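PDB 6HCP: BauA from Acinetobacter baumannii, which probably serves as the TonB-dependent outer-membrane receptor that takes up ferric preacinetobactin, a siderophore complex, to supply the bacterium with iron. Local coordinates for residues Y296-S299 with D300-A304; G53-F57 with L58-F62. One frame throughout, in Å; residues are numbered along the deposited sequence.

Contact 1: Y296-S299 with D300-A304; sequences YDFS and DQLMA
The ring of Phe298 meets two side chains of the strand that follows it. At its edge, close to its plane, CE2 lies 3.7 Å from CB of Ala304, while CD2 of the ring stands 4.0 Å from CD2 of Leu302, whose side chain runs alongside and points the same way. Phe298 has CG anti to its own carbonyl carbon (chi1 -71°), which swings the ring back along the hairpin, past Leu302 and as far as Ala304. One ring face is occupied by Tyr296, whose CD2 sits 3.7 Å above the ring plane, over its centre; in return CD1 of Phe298 lies in the plane of the tyrosine ring at its edge. A bound C8E detergent molecule touches both Phe298 and Leu302.

These residues form the turn end of a beta hairpin of the TonB-dependent receptor barrel, in which strand 282-297 passes into strand 302-318 through a type I turn from Ser299 to Leu302. Tyr296 and Ala304 form an antiparallel hydrogen-bonded pair, joined by N to O bonds in both directions, 2.9 Å each. The register then slips by one residue between Asp297 and Ser299, a beta bulge: O of Leu302 receives N of Ser299 at 3.2 Å, nearly straight at 161°, and a weaker, bent bond from N of Phe298. Inside the turn, OG of Ser299 accepts the N-H of Gln301 at 3.0 Å.

On the opposite face of the hairpin, Asp297 and Met303 lie side by side, with OD1 of Asp297 3.7 Å from CE of Met303. That carboxylate is held by a salt bridge to Arg239 of the adjoining strand 238-252, which also touches Met303.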
ATOM      1  N   TYR A 296      17.778  46.294 -27.185  1.00 39.03           N
ATOM      2  CA  TYR A 296      18.111  47.049 -28.404  1.00 38.37           C
ATOM      3  C   TYR A 296      19.580  46.824 -28.751  1.00 39.57           C
ATOM      4  O   TYR A 296      20.474  47.106 -27.948  1.00 36.43           O
ATOM      5  CB  TYR A 296      17.795  48.538 -28.249  1.00 48.54           C
ATOM      6  CG  TYR A 296      17.931  49.312 -29.535  1.00 49.23           C
ATOM      7  CD1 TYR A 296      16.962  49.236 -30.519  1.00 55.46           C
ATOM      8  CD2 TYR A 296      19.131  49.913 -29.867  1.00 54.66           C
ATOM      9  CE1 TYR A 296      17.141  49.824 -31.761  1.00 61.95           C
ATOM     10  CE2 TYR A 296      19.308  50.557 -31.080  1.00 61.54           C
ATOM     11  CZ  TYR A 296      18.314  50.498 -32.037  1.00 65.22           C
ATOM     12  OH  TYR A 296      18.491  51.124 -33.235  1.00 80.03           O
ATOM     13  N   ASP A 297      19.815  46.254 -29.935  1.00 36.78           N
ATOM     14  CA  ASP A 297      21.160  45.998 -30.427  1.00 38.32           C
ATOM     15  C   ASP A 297      21.646  47.218 -31.219  1.00 50.34           C
ATOM     16  O   ASP A 297      21.124  47.495 -32.288  1.00 44.05           O
ATOM     17  CB  ASP A 297      21.196  44.779 -31.349  1.00 43.23           C
ATOM     18  CG  ASP A 297      20.616  43.522 -30.730  1.00 51.68           C
ATOM     19  OD1 ASP A 297      20.679  43.398 -29.488  1.00 51.04           O
ATOM     20  OD2 ASP A 297      20.044  42.724 -31.481  1.00 47.94           O
ATOM     21  N   PHE A 298      22.579  47.979 -30.644  1.00 44.72           N
ATOM     22  CA  PHE A 298      23.200  49.106 -31.330  1.00 48.01           C
ATOM     23  C   PHE A 298      24.127  48.585 -32.434  1.00 50.31           C
ATOM     24  O   PHE A 298      24.227  49.180 -33.486  1.00 59.68           O
ATOM     25  CB  PHE A 298      23.961  49.986 -30.336  1.00 48.87           C
ATOM     26  CG  PHE A 298      23.063  50.780 -29.423  1.00 50.14           C
ATOM     27  CD1 PHE A 298      22.478  51.965 -29.848  1.00 50.83           C
ATOM     28  CD2 PHE A 298      22.815  50.351 -28.128  1.00 48.73           C
ATOM     29  CE1 PHE A 298      21.638  52.684 -29.010  1.00 55.49           C
ATOM     30  CE2 PHE A 298      21.997  51.087 -27.283  1.00 50.47           C
ATOM     31  CZ  PHE A 298      21.392  52.239 -27.730  1.00 57.52           C
ATOM     32  N   SER A 299      24.818  47.487 -32.138  1.00 44.01           N
ATOM     33  CA  SER A 299      25.742  46.816 -33.026  1.00 47.09           C
ATOM     34  C   SER A 299      25.975  45.413 -32.466  1.00 56.44           C
ATOM     35  O   SER A 299      25.467  45.102 -31.391  1.00 49.91           O
ATOM     36  CB  SER A 299      27.037  47.575 -33.135  1.00 53.10           C
ATOM     37  OG  SER A 299      27.805  47.434 -31.946  1.00 49.89           O
ATOM     38  N   ASP A 300      26.849  44.634 -33.111  1.00 51.97           N
ATOM     39  CA  ASP A 300      27.210  43.317 -32.593  1.00 56.41           C
ATOM     40  C   ASP A 300      28.141  43.463 -31.375  1.00 53.39           C
ATOM     41  O   ASP A 300      28.525  42.466 -30.773  1.00 58.68           O
ATOM     42  CB  ASP A 300      27.843  42.438 -33.676  1.00 62.25           C
ATOM     43  CG  ASP A 300      29.013  43.090 -34.391  1.00 77.43           C
ATOM     44  OD1 ASP A 300      29.718  43.905 -33.754  1.00 86.88           O
ATOM     45  OD2 ASP A 300      29.177  42.821 -35.602  1.00100.99           O
ATOM     46  N   GLN A 301      28.491  44.701 -30.997  1.00 48.19           N
ATOM     47  CA  GLN A 301      29.444  44.919 -29.903  1.00 45.52           C
ATOM     48  C   GLN A 301      28.797  45.647 -28.708  1.00 37.61           C
ATOM     49  O   GLN A 301      29.473  45.911 -27.716  1.00 39.44           O
ATOM     50  CB  GLN A 301      30.649  45.707 -30.420  1.00 48.61           C
ATOM     51  CG  GLN A 301      31.549  44.890 -31.334  1.00 56.96           C
ATOM     52  CD  GLN A 301      32.992  45.293 -31.159  1.00 69.16           C
ATOM     53  OE1 GLN A 301      33.321  46.475 -31.101  1.00 83.60           O
ATOM     54  NE2 GLN A 301      33.862  44.305 -31.031  1.00 88.60           N
ATOM     55  N   LEU A 302      27.548  46.090 -28.858  1.00 36.53           N
ATOM     56  CA  LEU A 302      26.884  46.890 -27.845  1.00 40.00           C
ATOM     57  C   LEU A 302      25.377  46.674 -27.931  1.00 42.81           C
ATOM     58  O   LEU A 302      24.754  46.850 -29.004  1.00 39.11           O
ATOM     59  CB  LEU A 302      27.202  48.376 -28.054  1.00 38.53           C
ATOM     60  CG  LEU A 302      26.550  49.312 -27.039  1.00 44.68           C
ATOM     61  CD1 LEU A 302      27.156  49.094 -25.655  1.00 39.55           C
ATOM     62  CD2 LEU A 302      26.690  50.764 -27.473  1.00 49.44           C
ATOM     63  N   MET A 303      24.776  46.430 -26.765  1.00 33.76           N
ATOM     64  CA  MET A 303      23.328  46.304 -26.659  1.00 37.19           C
ATOM     65  C   MET A 303      22.866  46.944 -25.349  1.00 31.49           C
ATOM     66  O   MET A 303      23.614  46.995 -24.381  1.00 35.53           O
ATOM     67  CB  MET A 303      22.908  44.827 -26.724  1.00 35.67           C
ATOM     68  CG  MET A 303      23.147  44.061 -25.442  1.00 60.72           C
ATOM     69  SD  MET A 303      21.595  43.543 -24.656  1.00 80.34           S
ATOM     70  CE  MET A 303      20.958  42.490 -25.955  1.00 35.58           C
ATOM     71  N   ALA A 304      21.648  47.481 -25.360  1.00 32.36           N
ATOM     72  CA  ALA A 304      21.001  47.969 -24.161  1.00 34.98           C
ATOM     73  C   ALA A 304      19.833  47.043 -23.824  1.00 36.82           C
ATOM     74  O   ALA A 304      19.212  46.467 -24.721  1.00 36.19           O
ATOM     75  CB  ALA A 304      20.521  49.386 -24.339  1.00 35.40           C
TER

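Contact 2: G53-F57 with L58-F62; sequences GSKKF and LDTPF
Lys55 leaves strand 54-56 with its side chain directed at the turn that follows. Its CB lies 3.3 Å from OG1 of Thr60. The chain is extended through chi2 and then bends at chi3 and chi4 (both 71°), a curl that lays CE against the backbone of the turn, 3.2 Å from O of Asp59. The ammonium does not bond that oxygen directly: NZ makes a weak bond to a water, which donates to O of Asp59 at 2.9 Å.

The turn itself is a short 3-10 segment. O of Lys56 is gripped twice, by N of Asp59 at 2.9 Å and by the hydroxyl OG1 of Thr60 at 2.8 Å. The two donors come from opposite faces of the carbonyl plane, each well out of it. N of Thr60 adds a longer bond to O of Phe57, and Pro61 then bends the chain in an inverse gamma turn.

Lys56 and Asp59 run side by side, with OD2 of Asp59 3.7 Å from CB of Lys56. A second water spans the same gap, accepting from N of Lys56 and donating to OD2. On the far side of the turn, CD2 of Phe57 packs 3.9 Å from CD2 of Leu58; the ring also meets Phe568 of the barrel edge to face. The segment links the small sheet 46-48/54-56 to strand 64-68 of the plug, and Lys518 of the barrel holds it through NZ, which bonds O of Phe57, Thr60 and Phe62.

OD1 of Asp59 forms a salt bridge with Lys473. NZ of Lys56 stays 5.3 Å from OD2 of Asp59. The nearby lysines would be expected to favour the ionised form of Asp59, with OD1 paired to Lys473 of the barrel and OD2 linked through water to the backbone of Lys56.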
ATOM      1  N   GLY A  53      23.999  37.070 -17.943  1.00 28.41           N
ATOM      2  CA  GLY A  53      23.092  36.497 -18.920  1.00 32.13           C
ATOM      3  C   GLY A  53      23.321  35.001 -19.149  1.00 31.83           C
ATOM      4  O   GLY A  53      23.855  34.271 -18.297  1.00 28.31           O
ATOM      5  N   SER A  54      22.861  34.530 -20.306  1.00 33.24           N
ATOM      6  CA  SER A  54      22.829  33.110 -20.606  1.00 32.14           C
ATOM      7  C   SER A  54      24.246  32.556 -20.777  1.00 31.94           C
ATOM      8  O   SER A  54      25.032  33.046 -21.555  1.00 33.28           O
ATOM      9  CB  SER A  54      21.974  32.845 -21.825  1.00 38.01           C
ATOM     10  OG  SER A  54      22.045  31.475 -22.180  1.00 37.40           O
ATOM     11  N   LYS A  55      24.561  31.474 -20.065  1.00 27.48           N
ATOM     12  CA  LYS A  55      25.842  30.796 -20.227  1.00 30.21           C
ATOM     13  C   LYS A  55      25.603  29.281 -20.269  1.00 30.18           C
ATOM     14  O   LYS A  55      24.774  28.764 -19.537  1.00 30.08           O
ATOM     15  CB  LYS A  55      26.812  31.169 -19.102  1.00 31.95           C
ATOM     16  CG  LYS A  55      27.205  32.645 -19.072  1.00 38.36           C
ATOM     17  CD  LYS A  55      28.045  33.052 -17.873  1.00 43.83           C
ATOM     18  CE  LYS A  55      29.465  32.522 -17.914  1.00 47.69           C
ATOM     19  NZ  LYS A  55      30.271  33.198 -18.959  1.00 46.79           N
ATOM     20  N   LYS A  56      26.445  28.585 -21.033  1.00 29.77           N
ATOM     21  CA  LYS A  56      26.417  27.137 -21.124  1.00 32.14           C
ATOM     22  C   LYS A  56      27.006  26.529 -19.846  1.00 30.53           C
ATOM     23  O   LYS A  56      27.924  27.078 -19.267  1.00 30.46           O
ATOM     24  CB  LYS A  56      27.233  26.654 -22.330  1.00 37.14           C
ATOM     25  CG  LYS A  56      26.676  27.031 -23.701  1.00 41.89           C
ATOM     26  CD  LYS A  56      27.486  26.429 -24.837  1.00 52.93           C
ATOM     27  CE  LYS A  56      27.879  27.413 -25.923  1.00 76.76           C
ATOM     28  NZ  LYS A  56      26.698  28.001 -26.598  1.00 76.33           N
ATOM     29  N   PHE A  57      26.553  25.306 -19.540  1.00 32.83           N
ATOM     30  CA  PHE A  57      27.042  24.439 -18.457  1.00 32.81           C
ATOM     31  C   PHE A  57      28.569  24.514 -18.296  1.00 34.46           C
ATOM     32  O   PHE A  57      29.092  24.873 -17.213  1.00 32.80           O
ATOM     33  CB  PHE A  57      26.541  23.010 -18.720  1.00 34.41           C
ATOM     34  CG  PHE A  57      27.030  21.970 -17.743  1.00 35.74           C
ATOM     35  CD1 PHE A  57      26.597  21.971 -16.424  1.00 35.19           C
ATOM     36  CD2 PHE A  57      27.868  20.948 -18.158  1.00 33.56           C
ATOM     37  CE1 PHE A  57      27.011  20.981 -15.544  1.00 34.52           C
ATOM     38  CE2 PHE A  57      28.309  19.981 -17.268  1.00 35.43           C
ATOM     39  CZ  PHE A  57      27.863  19.986 -15.966  1.00 36.48           C
ATOM     40  N   LEU A  58      29.317  24.160 -19.349  1.00 30.03           N
ATOM     41  CA  LEU A  58      30.772  24.031 -19.237  1.00 31.81           C
ATOM     42  C   LEU A  58      31.481  25.394 -19.219  1.00 29.63           C
ATOM     43  O   LEU A  58      32.704  25.452 -19.004  1.00 32.61           O
ATOM     44  CB  LEU A  58      31.316  23.211 -20.407  1.00 34.42           C
ATOM     45  CG  LEU A  58      31.022  21.720 -20.348  1.00 32.61           C
ATOM     46  CD1 LEU A  58      31.549  21.050 -21.617  1.00 37.13           C
ATOM     47  CD2 LEU A  58      31.627  21.101 -19.103  1.00 34.67           C
ATOM     48  N   ASP A  59      30.741  26.466 -19.469  1.00 28.70           N
ATOM     49  CA  ASP A  59      31.326  27.820 -19.462  1.00 32.50           C
ATOM     50  C   ASP A  59      30.949  28.582 -18.179  1.00 37.79           C
ATOM     51  O   ASP A  59      31.183  29.777 -18.088  1.00 32.65           O
ATOM     52  CB  ASP A  59      30.832  28.630 -20.652  1.00 34.48           C
ATOM     53  CG  ASP A  59      31.295  28.096 -21.995  1.00 46.39           C
ATOM     54  OD1 ASP A  59      32.366  27.475 -22.025  1.00 45.19           O
ATOM     55  OD2 ASP A  59      30.547  28.278 -22.982  1.00 45.86           O
ATOM     56  N   THR A  60      30.256  27.921 -17.247  1.00 33.49           N
ATOM     57  CA  THR A  60      29.696  28.609 -16.075  1.00 30.88           C
ATOM     58  C   THR A  60      30.491  28.223 -14.832  1.00 30.91           C
ATOM     59  O   THR A  60      30.469  27.057 -14.416  1.00 29.21           O
ATOM     60  CB  THR A  60      28.222  28.255 -15.886  1.00 31.51           C
ATOM     61  OG1 THR A  60      27.482  28.651 -17.042  1.00 31.14           O
ATOM     62  CG2 THR A  60      27.618  28.936 -14.674  1.00 33.41           C
ATOM     63  N   PRO A  61      31.218  29.175 -14.202  1.00 28.05           N
ATOM     64  CA  PRO A  61      32.035  28.873 -13.025  1.00 27.58           C
ATOM     65  C   PRO A  61      31.213  28.962 -11.731  1.00 26.86           C
ATOM     66  O   PRO A  61      31.665  29.506 -10.724  1.00 27.00           O
ATOM     67  CB  PRO A  61      33.107  29.955 -13.073  1.00 27.50           C
ATOM     68  CG  PRO A  61      32.366  31.144 -13.640  1.00 28.32           C
ATOM     69  CD  PRO A  61      31.353  30.580 -14.622  1.00 32.52           C
ATOM     70  N   PHE A  62      30.045  28.327 -11.778  1.00 27.19           N
ATOM     71  CA  PHE A  62      29.102  28.202 -10.672  1.00 29.17           C
ATOM     72  C   PHE A  62      28.389  26.865 -10.856  1.00 29.35           C
ATOM     73  O   PHE A  62      28.385  26.333 -11.980  1.00 29.20           O
ATOM     74  CB  PHE A  62      28.068  29.331 -10.701  1.00 28.76           C
ATOM     75  CG  PHE A  62      28.635  30.714 -10.536  1.00 27.55           C
ATOM     76  CD1 PHE A  62      28.956  31.201  -9.282  1.00 31.69           C
ATOM     77  CD2 PHE A  62      28.907  31.501 -11.641  1.00 28.25           C
ATOM     78  CE1 PHE A  62      29.582  32.430  -9.147  1.00 32.25           C
ATOM     79  CE2 PHE A  62      29.510  32.734 -11.500  1.00 29.89           C
ATOM     80  CZ  PHE A  62      29.844  33.196 -10.257  1.00 31.90           C
TER
HETATM   81  O   HOH W   1      33.078  31.898 -17.809  1.00 35.32           O
HETATM   82  O   HOH W   2      28.337  30.061 -22.612  1.00 37.45           O

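Along the chain, contact 2 comes first, in residues 53-62, in the N-terminal part of the chain that leads into plug strand 64-68, and contact 1 follows much later, in residues 296-304 of the barrel. Their centres are 21 Å apart and they do not touch, the nearest atoms being about 9 Å from each other, on the same side of the centre of the chain. They share no sheet: contact 1 turns the barrel hairpin 282-297/302-318, whereas contact 2 carries the chain from strand 54-56 to strand 64-68 and leans on barrel strands 461-473, 478-489 and 524-541. One therefore belongs to the barrel wall, the other to the plug it encloses.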